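Local coordinates for protein putative NADP oxidoreductase BF3122 (Bacteroides fragilis, PDB 3D1L) that is a putative oxidoreductase that probably binds NADP through a Rossmann-type domain, its physiological substrate not established, at residues V89-G103 against W110-P122. Numbering follows the deposited sequence.
Sequences VEGKREEALMVHTAG and WEGHVPHYGVFYP
Met98 N gives a nearly straight hydrogen bond to His116 O (3.1 Å), the first of four that join strands 97-100 and 117-122 in parallel. Met98 O accepts from Gly118 N, His100 N reaches Gly118 O, and His100 O takes Phe120 N at 2.9 Å. The His116 ring turns its edge to Glu94 O, with His116 CD2 3.0 Å from that oxygen, and its ND1 is hydrogen-bonded to Asp148. These are neighbouring strands of the Rossmann-type domain; strand 71-74 flanks 97-100 on its other edge, and 139-143 runs antiparallel beside 117-122. Apolar packing gathers on the face bearing Met98 and His100. Met98, a selenomethionine, lays CB over one face of the Trp110 six-membered ring, 3.6 Å from its centroid, while Met98 CG presses unusually close to Val114 CG2 (3.3 Å). Val89 CG1 meets the edge of the same indole at CZ3, and helix 78-89 lends Leu85 to this cluster. The His100 and Trp110 rings meet rim to rim, planes 25° apart; His100 CD2 lies 3.3 Å from Trp110 NE1. Chi1 of 68° sets His100 CG between the backbone N and the carbonyl carbon; ND1 accepts Ala102 N in the ring plane and NE2 is hydrogen-bonded to Pro106 O. On the reverse face Val99 CG2 packs against Phe120 CB. Farther along, Gly103 CA sits over the Tyr121 ring, 3.7 Å from its centroid.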
ATOM      1  N   VAL B  89     -20.477  24.391  23.231  1.00 57.28           N
ATOM      2  CA  VAL B  89     -19.806  25.465  23.980  1.00 56.20           C
ATOM      3  C   VAL B  89     -20.467  26.057  25.236  1.00 55.24           C
ATOM      4  O   VAL B  89     -19.752  26.602  26.077  1.00 55.84           O
ATOM      5  CB  VAL B  89     -19.300  26.621  23.045  1.00 56.71           C
ATOM      6  CG1 VAL B  89     -18.519  26.042  21.860  1.00 55.37           C
ATOM      7  CG2 VAL B  89     -20.448  27.546  22.581  1.00 55.39           C
ATOM      8  N   GLU B  90     -21.790  25.939  25.368  0.50 54.62           N
ATOM      9  CA  GLU B  90     -22.530  26.562  26.491  0.50 53.56           C
ATOM     10  C   GLU B  90     -22.290  25.896  27.860  0.50 52.84           C
ATOM     11  O   GLU B  90     -22.147  24.673  27.942  0.50 52.68           O
ATOM     12  CB  GLU B  90     -24.037  26.624  26.184  0.50 53.66           C
ATOM     13  CG  GLU B  90     -24.436  27.713  25.191  0.50 53.10           C
ATOM     14  CD  GLU B  90     -25.900  27.648  24.784  0.50 52.99           C
ATOM     15  OE1 GLU B  90     -26.421  26.538  24.527  0.50 52.05           O
ATOM     16  OE2 GLU B  90     -26.532  28.718  24.711  0.50 52.28           O
ATOM     17  N   GLY B  91     -22.246  26.713  28.917  1.00 52.45           N
ATOM     18  CA  GLY B  91     -22.063  26.229  30.307  1.00 50.68           C
ATOM     19  C   GLY B  91     -20.707  25.636  30.708  1.00 49.63           C
ATOM     20  O   GLY B  91     -20.605  24.908  31.722  1.00 48.49           O
ATOM     21  N   LYS B  92     -19.664  25.928  29.918  1.00 48.04           N
ATOM     22  CA  LYS B  92     -18.315  25.414  30.194  1.00 46.62           C
ATOM     23  C   LYS B  92     -17.538  26.389  31.055  1.00 45.54           C
ATOM     24  O   LYS B  92     -17.922  27.548  31.208  1.00 45.22           O
ATOM     25  CB  LYS B  92     -17.519  25.148  28.904  1.00 46.76           C
ATOM     26  CG  LYS B  92     -18.264  24.413  27.837  1.00 46.73           C
ATOM     27  CD  LYS B  92     -18.579  22.986  28.210  1.00 47.67           C
ATOM     28  CE  LYS B  92     -19.749  22.529  27.362  1.00 49.38           C
ATOM     29  NZ  LYS B  92     -19.669  21.111  27.070  1.00 52.31           N
ATOM     30  N   ARG B  93     -16.428  25.916  31.606  1.00 44.92           N
ATOM     31  CA  ARG B  93     -15.537  26.787  32.360  1.00 44.15           C
ATOM     32  C   ARG B  93     -14.930  27.805  31.402  1.00 44.93           C
ATOM     33  O   ARG B  93     -14.652  27.494  30.234  1.00 43.56           O
ATOM     34  CB  ARG B  93     -14.426  25.964  33.028  1.00 43.88           C
ATOM     35  CG  ARG B  93     -14.935  24.876  33.968  1.00 40.61           C
ATOM     36  CD  ARG B  93     -13.912  23.759  34.109  1.00 38.70           C
ATOM     37  NE  ARG B  93     -12.608  24.240  34.606  1.00 37.62           N
ATOM     38  CZ  ARG B  93     -11.499  23.506  34.632  1.00 37.10           C
ATOM     39  NH1 ARG B  93     -11.520  22.240  34.221  1.00 37.70           N
ATOM     40  NH2 ARG B  93     -10.367  24.018  35.109  1.00 38.16           N
ATOM     41  N   GLU B  94     -14.725  29.016  31.906  1.00 45.70           N
ATOM     42  CA  GLU B  94     -14.065  30.075  31.163  1.00 47.06           C
ATOM     43  C   GLU B  94     -12.712  29.617  30.586  1.00 46.39           C
ATOM     44  O   GLU B  94     -12.408  29.875  29.423  1.00 46.29           O
ATOM     45  CB  GLU B  94     -13.862  31.270  32.081  1.00 47.81           C
ATOM     46  CG  GLU B  94     -14.457  32.553  31.558  1.00 52.84           C
ATOM     47  CD  GLU B  94     -13.489  33.384  30.730  1.00 58.35           C
ATOM     48  OE1 GLU B  94     -13.982  34.238  29.960  1.00 61.93           O
ATOM     49  OE2 GLU B  94     -12.246  33.209  30.840  1.00 61.95           O
ATOM     50  N   GLU B  95     -11.920  28.909  31.385  1.00 46.08           N
ATOM     51  CA  GLU B  95     -10.592  28.431  30.932  1.00 46.30           C
ATOM     52  C   GLU B  95     -10.590  27.143  30.098  1.00 45.02           C
ATOM     53  O   GLU B  95      -9.523  26.693  29.695  1.00 44.72           O
ATOM     54  CB  GLU B  95      -9.666  28.228  32.134  1.00 46.56           C
ATOM     55  CG  GLU B  95     -10.082  27.045  32.982  1.00 49.31           C
ATOM     56  CD  GLU B  95      -9.228  26.870  34.219  1.00 52.94           C
ATOM     57  OE1 GLU B  95      -9.755  27.141  35.316  1.00 50.68           O
ATOM     58  OE2 GLU B  95      -8.042  26.459  34.083  1.00 56.24           O
ATOM     59  N   ALA B  96     -11.746  26.513  29.896  1.00 44.10           N
ATOM     60  CA  ALA B  96     -11.800  25.310  29.040  1.00 44.22           C
ATOM     61  C   ALA B  96     -11.288  25.629  27.638  1.00 43.71           C
ATOM     62  O   ALA B  96     -11.527  26.715  27.110  1.00 43.69           O
ATOM     63  CB  ALA B  96     -13.203  24.750  28.971  1.00 44.02           C
ATOM     64  N   LEU B  97     -10.558  24.692  27.054  1.00 43.26           N
ATOM     65  CA  LEU B  97     -10.037  24.879  25.709  1.00 43.37           C
ATOM     66  C   LEU B  97     -10.844  24.036  24.720  1.00 42.13           C
ATOM     67  O   LEU B  97     -10.972  22.817  24.916  1.00 42.34           O
ATOM     68  CB  LEU B  97      -8.536  24.527  25.740  1.00 43.64           C
ATOM     69  CG  LEU B  97      -7.510  24.697  24.624  1.00 45.74           C
ATOM     70  CD1 LEU B  97      -7.782  25.903  23.753  1.00 48.47           C
ATOM     71  CD2 LEU B  97      -6.063  24.760  25.189  1.00 44.07           C
HETATM   72  N   MSE B  98     -11.442  24.667  23.706  1.00 41.41           N
HETATM   73  CA  MSE B  98     -12.095  23.892  22.614  1.00 41.20           C
HETATM   74  C   MSE B  98     -11.191  23.832  21.414  1.00 40.33           C
HETATM   75  O   MSE B  98     -10.799  24.868  20.853  1.00 39.52           O
HETATM   76  CB  MSE B  98     -13.457  24.413  22.120  1.00 41.63           C
HETATM   77  CG  MSE B  98     -14.117  25.502  22.884  1.00 46.59           C
HETATM   78 SE   MSE B  98     -14.446  25.098  24.731  0.50 54.54          SE
HETATM   79  CE  MSE B  98     -15.454  23.482  24.425  1.00 42.54           C
ATOM     80  N   VAL B  99     -10.869  22.612  21.020  1.00 39.48           N
ATOM     81  CA  VAL B  99     -10.068  22.380  19.830  1.00 38.49           C
ATOM     82  C   VAL B  99     -10.791  21.460  18.860  1.00 39.02           C
ATOM     83  O   VAL B  99     -11.624  20.638  19.251  1.00 38.29           O
ATOM     84  CB  VAL B  99      -8.644  21.825  20.176  1.00 38.97           C
ATOM     85  CG1 VAL B  99      -7.942  22.739  21.177  1.00 37.37           C
ATOM     86  CG2 VAL B  99      -8.700  20.379  20.693  1.00 36.79           C
ATOM     87  N   HIS B 100     -10.496  21.623  17.577  1.00 39.58           N
ATOM     88  CA  HIS B 100     -10.912  20.623  16.611  1.00 39.83           C
ATOM     89  C   HIS B 100      -9.690  19.963  16.009  1.00 39.75           C
ATOM     90  O   HIS B 100      -8.569  20.408  16.231  1.00 39.35           O
ATOM     91  CB  HIS B 100     -11.856  21.194  15.571  1.00 39.04           C
ATOM     92  CG  HIS B 100     -11.229  22.182  14.656  1.00 40.59           C
ATOM     93  ND1 HIS B 100     -10.368  21.811  13.639  1.00 41.27           N
ATOM     94  CD2 HIS B 100     -11.350  23.529  14.576  1.00 42.20           C
ATOM     95  CE1 HIS B 100      -9.997  22.888  12.967  1.00 39.75           C
ATOM     96  NE2 HIS B 100     -10.573  23.942  13.517  1.00 42.68           N
ATOM     97  N   THR B 101      -9.915  18.882  15.278  1.00 40.21           N
ATOM     98  CA  THR B 101      -8.838  18.042  14.777  1.00 40.90           C
ATOM     99  C   THR B 101      -8.776  18.003  13.248  1.00 40.93           C
ATOM    100  O   THR B 101      -8.173  17.085  12.663  1.00 42.21           O
ATOM    101  CB  THR B 101      -9.023  16.625  15.282  1.00 40.35           C
ATOM    102  OG1 THR B 101     -10.344  16.192  14.959  1.00 39.48           O
ATOM    103  CG2 THR B 101      -8.873  16.577  16.795  1.00 41.17           C
ATOM    104  N   ALA B 102      -9.432  18.948  12.590  1.00 41.09           N
ATOM    105  CA  ALA B 102      -9.530  18.895  11.133  1.00 40.78           C
ATOM    106  C   ALA B 102      -8.373  19.618  10.470  1.00 41.89           C
ATOM    107  O   ALA B 102      -7.994  20.707  10.886  1.00 41.67           O
ATOM    108  CB  ALA B 102     -10.821  19.451  10.665  1.00 40.01           C
ATOM    109  N   GLY B 103      -7.828  19.000   9.418  1.00 42.84           N
ATOM    110  CA  GLY B 103      -6.772  19.602   8.609  1.00 43.50           C
ATOM    111  C   GLY B 103      -7.217  20.828   7.819  1.00 44.54           C
ATOM    112  O   GLY B 103      -6.438  21.766   7.611  1.00 44.33           O
ATOM    113  N   TRP B 110     -14.001  28.863  15.889  1.00 48.94           N
ATOM    114  CA  TRP B 110     -14.261  29.100  17.302  1.00 48.75           C
ATOM    115  C   TRP B 110     -14.354  30.552  17.745  1.00 48.90           C
ATOM    116  O   TRP B 110     -14.867  30.817  18.831  1.00 48.37           O
ATOM    117  CB  TRP B 110     -13.162  28.461  18.129  1.00 48.29           C
ATOM    118  CG  TRP B 110     -13.036  26.993  17.958  1.00 48.56           C
ATOM    119  CD1 TRP B 110     -11.999  26.312  17.376  1.00 48.11           C
ATOM    120  CD2 TRP B 110     -13.967  26.008  18.403  1.00 48.06           C
ATOM    121  NE1 TRP B 110     -12.233  24.959  17.432  1.00 46.42           N
ATOM    122  CE2 TRP B 110     -13.433  24.744  18.060  1.00 47.33           C
ATOM    123  CE3 TRP B 110     -15.202  26.068  19.069  1.00 46.91           C
ATOM    124  CZ2 TRP B 110     -14.094  23.549  18.353  1.00 46.51           C
ATOM    125  CZ3 TRP B 110     -15.860  24.870  19.351  1.00 48.02           C
ATOM    126  CH2 TRP B 110     -15.300  23.631  18.992  1.00 47.64           C
ATOM    127  N   GLU B 111     -13.803  31.476  16.957  1.00 49.59           N
ATOM    128  CA  GLU B 111     -13.615  32.837  17.444  1.00 50.52           C
ATOM    129  C   GLU B 111     -14.940  33.573  17.628  1.00 49.94           C
ATOM    130  O   GLU B 111     -15.824  33.520  16.767  1.00 49.99           O
ATOM    131  CB  GLU B 111     -12.610  33.621  16.591  1.00 50.90           C
ATOM    132  CG  GLU B 111     -13.169  34.471  15.454  1.00 52.68           C
ATOM    133  CD  GLU B 111     -12.137  35.453  14.918  1.00 52.75           C
ATOM    134  OE1 GLU B 111     -11.756  36.365  15.678  1.00 55.86           O
ATOM    135  OE2 GLU B 111     -11.705  35.320  13.745  1.00 55.45           O
ATOM    136  N   GLY B 112     -15.078  34.234  18.776  1.00 49.40           N
ATOM    137  CA  GLY B 112     -16.347  34.850  19.146  1.00 48.52           C
ATOM    138  C   GLY B 112     -17.244  33.893  19.919  1.00 48.12           C
ATOM    139  O   GLY B 112     -18.152  34.333  20.628  1.00 48.12           O
ATOM    140  N   HIS B 113     -16.990  32.586  19.797  1.00 47.32           N
ATOM    141  CA  HIS B 113     -17.800  31.572  20.494  1.00 46.51           C
ATOM    142  C   HIS B 113     -17.256  31.178  21.862  1.00 45.57           C
ATOM    143  O   HIS B 113     -18.032  30.954  22.794  1.00 46.01           O
ATOM    144  CB  HIS B 113     -18.005  30.339  19.608  1.00 46.84           C
ATOM    145  CG  HIS B 113     -18.793  30.622  18.366  1.00 47.76           C
ATOM    146  ND1 HIS B 113     -18.250  30.544  17.101  1.00 49.70           N
ATOM    147  CD2 HIS B 113     -20.082  31.000  18.197  1.00 47.97           C
ATOM    148  CE1 HIS B 113     -19.167  30.865  16.205  1.00 49.18           C
ATOM    149  NE2 HIS B 113     -20.291  31.140  16.846  1.00 48.83           N
ATOM    150  N   VAL B 114     -15.934  31.074  21.980  1.00 44.05           N
ATOM    151  CA  VAL B 114     -15.281  30.739  23.254  1.00 42.90           C
ATOM    152  C   VAL B 114     -13.995  31.518  23.459  1.00 42.23           C
ATOM    153  O   VAL B 114     -13.329  31.896  22.496  1.00 42.36           O
ATOM    154  CB  VAL B 114     -14.943  29.216  23.392  1.00 43.83           C
ATOM    155  CG1 VAL B 114     -16.188  28.415  23.779  1.00 42.39           C
ATOM    156  CG2 VAL B 114     -14.285  28.675  22.141  1.00 41.44           C
ATOM    157  N   PRO B 115     -13.661  31.808  24.717  1.00 41.97           N
ATOM    158  CA  PRO B 115     -12.412  32.524  24.954  1.00 41.49           C
ATOM    159  C   PRO B 115     -11.113  31.748  24.667  1.00 41.10           C
ATOM    160  O   PRO B 115     -10.120  32.382  24.376  1.00 40.54           O
ATOM    161  CB  PRO B 115     -12.497  32.921  26.433  1.00 41.35           C
ATOM    162  CG  PRO B 115     -13.520  31.997  27.027  1.00 41.71           C
ATOM    163  CD  PRO B 115     -14.460  31.618  25.950  1.00 41.97           C
ATOM    164  N   HIS B 116     -11.110  30.417  24.789  1.00 40.22           N
ATOM    165  CA  HIS B 116      -9.898  29.635  24.570  1.00 40.09           C
ATOM    166  C   HIS B 116     -10.221  28.510  23.576  1.00 41.21           C
ATOM    167  O   HIS B 116     -11.197  27.742  23.749  1.00 40.06           O
ATOM    168  CB  HIS B 116      -9.311  29.105  25.884  1.00 39.82           C
ATOM    169  CG  HIS B 116      -9.118  30.162  26.926  1.00 38.80           C
ATOM    170  ND1 HIS B 116      -7.940  30.868  27.063  1.00 39.06           N
ATOM    171  CD2 HIS B 116      -9.975  30.681  27.845  1.00 38.08           C
ATOM    172  CE1 HIS B 116      -8.071  31.754  28.035  1.00 38.49           C
ATOM    173  NE2 HIS B 116      -9.291  31.653  28.533  1.00 36.36           N
ATOM    174  N   TYR B 117      -9.409  28.438  22.521  1.00 40.83           N
ATOM    175  CA  TYR B 117      -9.710  27.565  21.397  1.00 41.43           C
ATOM    176  C   TYR B 117      -8.449  27.338  20.559  1.00 41.37           C
ATOM    177  O   TYR B 117      -7.455  28.051  20.729  1.00 42.39           O
ATOM    178  CB  TYR B 117     -10.844  28.139  20.553  1.00 41.32           C
ATOM    179  CG  TYR B 117     -10.566  29.491  19.941  1.00 41.59           C
ATOM    180  CD1 TYR B 117      -9.877  29.599  18.731  1.00 43.05           C
ATOM    181  CD2 TYR B 117     -11.023  30.658  20.550  1.00 42.67           C
ATOM    182  CE1 TYR B 117      -9.614  30.841  18.157  1.00 43.53           C
ATOM    183  CE2 TYR B 117     -10.787  31.920  19.982  1.00 41.67           C
ATOM    184  CZ  TYR B 117     -10.077  31.997  18.789  1.00 43.27           C
ATOM    185  OH  TYR B 117      -9.829  33.221  18.211  1.00 43.40           O
ATOM    186  N   GLY B 118      -8.493  26.362  19.665  1.00 40.86           N
ATOM    187  CA  GLY B 118      -7.312  25.991  18.901  1.00 40.96           C
ATOM    188  C   GLY B 118      -7.554  24.805  18.010  1.00 41.11           C
ATOM    189  O   GLY B 118      -8.682  24.340  17.877  1.00 40.96           O
ATOM    190  N   VAL B 119      -6.485  24.343  17.367  1.00 40.99           N
ATOM    191  CA  VAL B 119      -6.528  23.204  16.470  1.00 40.04           C
ATOM    192  C   VAL B 119      -5.465  22.252  16.981  1.00 39.87           C
ATOM    193  O   VAL B 119      -4.367  22.668  17.314  1.00 39.51           O
ATOM    194  CB  VAL B 119      -6.231  23.622  15.008  1.00 40.73           C
ATOM    195  CG1 VAL B 119      -6.213  22.407  14.070  1.00 38.78           C
ATOM    196  CG2 VAL B 119      -7.249  24.637  14.536  1.00 41.21           C
ATOM    197  N   PHE B 120      -5.817  20.982  17.070  1.00 40.10           N
ATOM    198  CA  PHE B 120      -4.987  19.939  17.656  1.00 40.27           C
ATOM    199  C   PHE B 120      -4.969  18.821  16.603  1.00 40.39           C
ATOM    200  O   PHE B 120      -5.770  17.888  16.689  1.00 39.48           O
ATOM    201  CB  PHE B 120      -5.695  19.469  18.920  1.00 40.84           C
ATOM    202  CG  PHE B 120      -4.844  18.700  19.886  1.00 41.34           C
ATOM    203  CD1 PHE B 120      -3.715  19.267  20.470  1.00 41.64           C
ATOM    204  CD2 PHE B 120      -5.241  17.439  20.292  1.00 43.58           C
ATOM    205  CE1 PHE B 120      -2.958  18.565  21.392  1.00 43.04           C
ATOM    206  CE2 PHE B 120      -4.494  16.718  21.238  1.00 46.06           C
ATOM    207  CZ  PHE B 120      -3.350  17.288  21.794  1.00 44.12           C
ATOM    208  N   TYR B 121      -4.080  18.938  15.604  1.00 40.32           N
ATOM    209  CA  TYR B 121      -4.163  18.124  14.364  1.00 40.80           C
ATOM    210  C   TYR B 121      -3.062  17.047  14.214  1.00 40.29           C
ATOM    211  O   TYR B 121      -1.960  17.362  13.808  1.00 39.52           O
ATOM    212  CB  TYR B 121      -4.117  19.056  13.141  1.00 40.50           C
ATOM    213  CG  TYR B 121      -4.129  18.368  11.776  1.00 41.23           C
ATOM    214  CD1 TYR B 121      -5.138  17.443  11.420  1.00 38.66           C
ATOM    215  CD2 TYR B 121      -3.191  18.717  10.805  1.00 39.00           C
ATOM    216  CE1 TYR B 121      -5.146  16.842  10.161  1.00 38.50           C
ATOM    217  CE2 TYR B 121      -3.202  18.148   9.544  1.00 39.24           C
ATOM    218  CZ  TYR B 121      -4.167  17.217   9.225  1.00 40.47           C
ATOM    219  OH  TYR B 121      -4.139  16.685   7.965  1.00 42.18           O
ATOM    220  N   PRO B 122      -3.347  15.795  14.589  1.00 40.09           N
ATOM    221  CA  PRO B 122      -2.382  14.738  14.282  1.00 39.73           C
ATOM    222  C   PRO B 122      -2.610  14.205  12.865  1.00 38.83           C
ATOM    223  O   PRO B 122      -3.690  13.715  12.574  1.00 39.34           O
ATOM    224  CB  PRO B 122      -2.685  13.661  15.329  1.00 39.95           C
ATOM    225  CG  PRO B 122      -4.156  13.833  15.670  1.00 39.68           C
ATOM    226  CD  PRO B 122      -4.520  15.293  15.341  1.00 40.67           C
TER